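CBS domain protein/ACT domain protein (Thermotoga maritima, PDB 1VR9) is of unknown function, but carries a CBS domain pair and an ACT domain, modules that in relatives commonly act as ligand-sensing regulatory units. Local coordinates at residues A[24-27]-A[28-32]. Residues are numbered along the deposited sequence; the frame is centred on the assembly and turned at random. Where two conformers were deposited one is given.
Sequences PMVE and ESATV
Ala-30 N donates to Glu-27 O (2.9 Å, N-H...O angle 161°), closing a type I beta turn from Glu-27 to Ala-30 just where the strand ends. Glu-27 then folds its own side chain over the turn: CG lies anti to the backbone N (chi1 -172°) and the bend at chi2 swings the carboxylate forward to Ser-29. There OE1 accepts two bonds, one from Ser-29 OG at 2.6 Å on its syn lone pair, the other from Ser-29 N at 2.8 Å, from above the carboxylate plane. Serine suits this place because backbone and short hydroxyl reach the same oxygen. An alanine in place of Glu-27 would probably leave Ser-29 N and OG without this shared acceptor and the turn less firmly held. The other oxygen, OE2, stands 4.0 Å from Glu-28 OE2, a like-charge approach that a water donating to both probably eases. Ala-30 packs its small methyl on Val-26, CB to CB 3.8 Å. The turn thus leads from edge strand 25-27, parallel to strand 46-50 in the CBS domain, to helix 32-41; Thr-31 is its N-cap, the hydroxyl capping a backbone N while Glu-34 OE1 accepts from Thr-31 N, consistent with a capping box.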
ATOM      1  N   PRO A  24      -6.683  -1.432  -1.250  1.00 25.46           N
ATOM      2  CA  PRO A  24      -6.587  -1.791  -2.672  1.00 26.20           C
ATOM      3  C   PRO A  24      -5.311  -2.589  -3.002  1.00 25.66           C
ATOM      4  O   PRO A  24      -4.206  -2.128  -2.756  1.00 25.55           O
ATOM      5  CB  PRO A  24      -6.588  -0.437  -3.378  1.00 26.46           C
ATOM      6  CG  PRO A  24      -6.005   0.507  -2.371  1.00 25.85           C
ATOM      7  CD  PRO A  24      -6.427   0.016  -1.025  1.00 25.63           C
HETATM    8  N   MSE A  25      -5.473  -3.748  -3.629  1.00 27.91           N
HETATM    9  CA  MSE A  25      -4.336  -4.628  -3.913  1.00 28.52           C
HETATM   10  C   MSE A  25      -4.530  -5.299  -5.276  1.00 27.78           C
HETATM   11  O   MSE A  25      -5.634  -5.755  -5.583  1.00 28.41           O
HETATM   12  CB  MSE A  25      -4.234  -5.684  -2.799  1.00 29.53           C
HETATM   13  CG  MSE A  25      -3.044  -6.645  -2.888  0.50 31.41           C
HETATM   14 SE   MSE A  25      -3.117  -7.973  -4.308  0.50 41.32          SE
HETATM   15  CE  MSE A  25      -4.830  -8.804  -3.930  0.50 40.11           C
ATOM     16  N   VAL A  26      -3.460  -5.373  -6.077  1.00 27.22           N
ATOM     17  CA  VAL A  26      -3.490  -6.202  -7.287  1.00 26.63           C
ATOM     18  C   VAL A  26      -2.207  -7.002  -7.400  1.00 26.36           C
ATOM     19  O   VAL A  26      -1.223  -6.678  -6.747  1.00 24.42           O
ATOM     20  CB  VAL A  26      -3.665  -5.394  -8.617  1.00 26.95           C
ATOM     21  CG1 VAL A  26      -5.012  -4.697  -8.644  1.00 26.98           C
ATOM     22  CG2 VAL A  26      -2.504  -4.442  -8.860  1.00 27.86           C
ATOM     23  N   GLU A  27      -2.222  -8.011  -8.259  1.00 26.49           N
ATOM     24  CA  GLU A  27      -0.995  -8.764  -8.575  1.00 26.76           C
ATOM     25  C   GLU A  27      -0.207  -8.053  -9.679  1.00 27.02           C
ATOM     26  O   GLU A  27      -0.779  -7.319 -10.473  1.00 26.87           O
ATOM     27  CB  GLU A  27      -1.355 -10.196  -9.010  1.00 27.24           C
ATOM     28  CG  GLU A  27      -0.175 -11.170  -9.179  1.00 29.05           C
ATOM     29  CD  GLU A  27       0.359 -11.239 -10.608  1.00 32.32           C
ATOM     30  OE1 GLU A  27      -0.367 -10.840 -11.553  1.00 36.14           O
ATOM     31  OE2 GLU A  27       1.505 -11.690 -10.789  1.00 34.86           O
ATOM     32  N   GLU A  28       1.098  -8.299  -9.741  1.00 27.01           N
ATOM     33  CA  GLU A  28       2.019  -7.537 -10.608  1.00 27.59           C
ATOM     34  C   GLU A  28       1.690  -7.533 -12.112  1.00 27.24           C
ATOM     35  O   GLU A  28       2.146  -6.641 -12.831  1.00 28.07           O
ATOM     36  CB  GLU A  28       3.470  -8.014 -10.390  1.00 28.26           C
ATOM     37  CG  GLU A  28       3.754  -9.427 -10.825  1.00 29.98           C
ATOM     38  CD  GLU A  28       5.191  -9.874 -10.559  1.00 29.94           C
ATOM     39  OE1 GLU A  28       6.002  -9.034 -10.121  1.00 36.59           O
ATOM     40  OE2 GLU A  28       5.484 -11.062 -10.778  1.00 33.28           O
ATOM     41  N   SER A  29       0.917  -8.516 -12.576  1.00 26.79           N
ATOM     42  CA  SER A  29       0.575  -8.651 -13.996  1.00 26.88           C
ATOM     43  C   SER A  29      -0.890  -8.291 -14.286  1.00 26.53           C
ATOM     44  O   SER A  29      -1.409  -8.544 -15.384  1.00 26.79           O
ATOM     45  CB  SER A  29       0.884 -10.071 -14.462  1.00 28.00           C
ATOM     46  OG  SER A  29      -0.139 -10.967 -14.099  1.00 29.95           O
ATOM     47  N   ALA A  30      -1.538  -7.685 -13.299  1.00 24.66           N
ATOM     48  CA  ALA A  30      -2.890  -7.178 -13.453  1.00 24.53           C
ATOM     49  C   ALA A  30      -2.926  -6.211 -14.636  1.00 22.79           C
ATOM     50  O   ALA A  30      -1.947  -5.499 -14.899  1.00 22.07           O
ATOM     51  CB  ALA A  30      -3.310  -6.459 -12.200  1.00 24.74           C
ATOM     52  N   THR A  31      -4.072  -6.148 -15.310  1.00 21.67           N
ATOM     53  CA  THR A  31      -4.243  -5.150 -16.363  1.00 19.92           C
ATOM     54  C   THR A  31      -4.475  -3.765 -15.756  1.00 20.22           C
ATOM     55  O   THR A  31      -4.910  -3.621 -14.588  1.00 19.84           O
ATOM     56  CB  THR A  31      -5.444  -5.480 -17.288  1.00 19.91           C
ATOM     57  OG1 THR A  31      -6.664  -5.428 -16.536  1.00 18.88           O
ATOM     58  CG2 THR A  31      -5.295  -6.836 -17.933  1.00 18.72           C
ATOM     59  N   VAL A  32      -4.220  -2.742 -16.562  1.00 18.25           N
ATOM     60  CA  VAL A  32      -4.575  -1.373 -16.198  1.00 18.78           C
ATOM     61  C   VAL A  32      -6.060  -1.240 -15.807  1.00 18.54           C
ATOM     62  O   VAL A  32      -6.384  -0.608 -14.788  1.00 18.86           O
ATOM     63  CB  VAL A  32      -4.182  -0.398 -17.344  1.00 18.16           C
ATOM     64  CG1 VAL A  32      -4.804   0.952 -17.161  1.00 16.41           C
ATOM     65  CG2 VAL A  32      -2.642  -0.272 -17.412  1.00 19.39           C
TER
HETATM   66  O   HOH W   1       3.158 -12.124 -12.845  1.00 29.73           O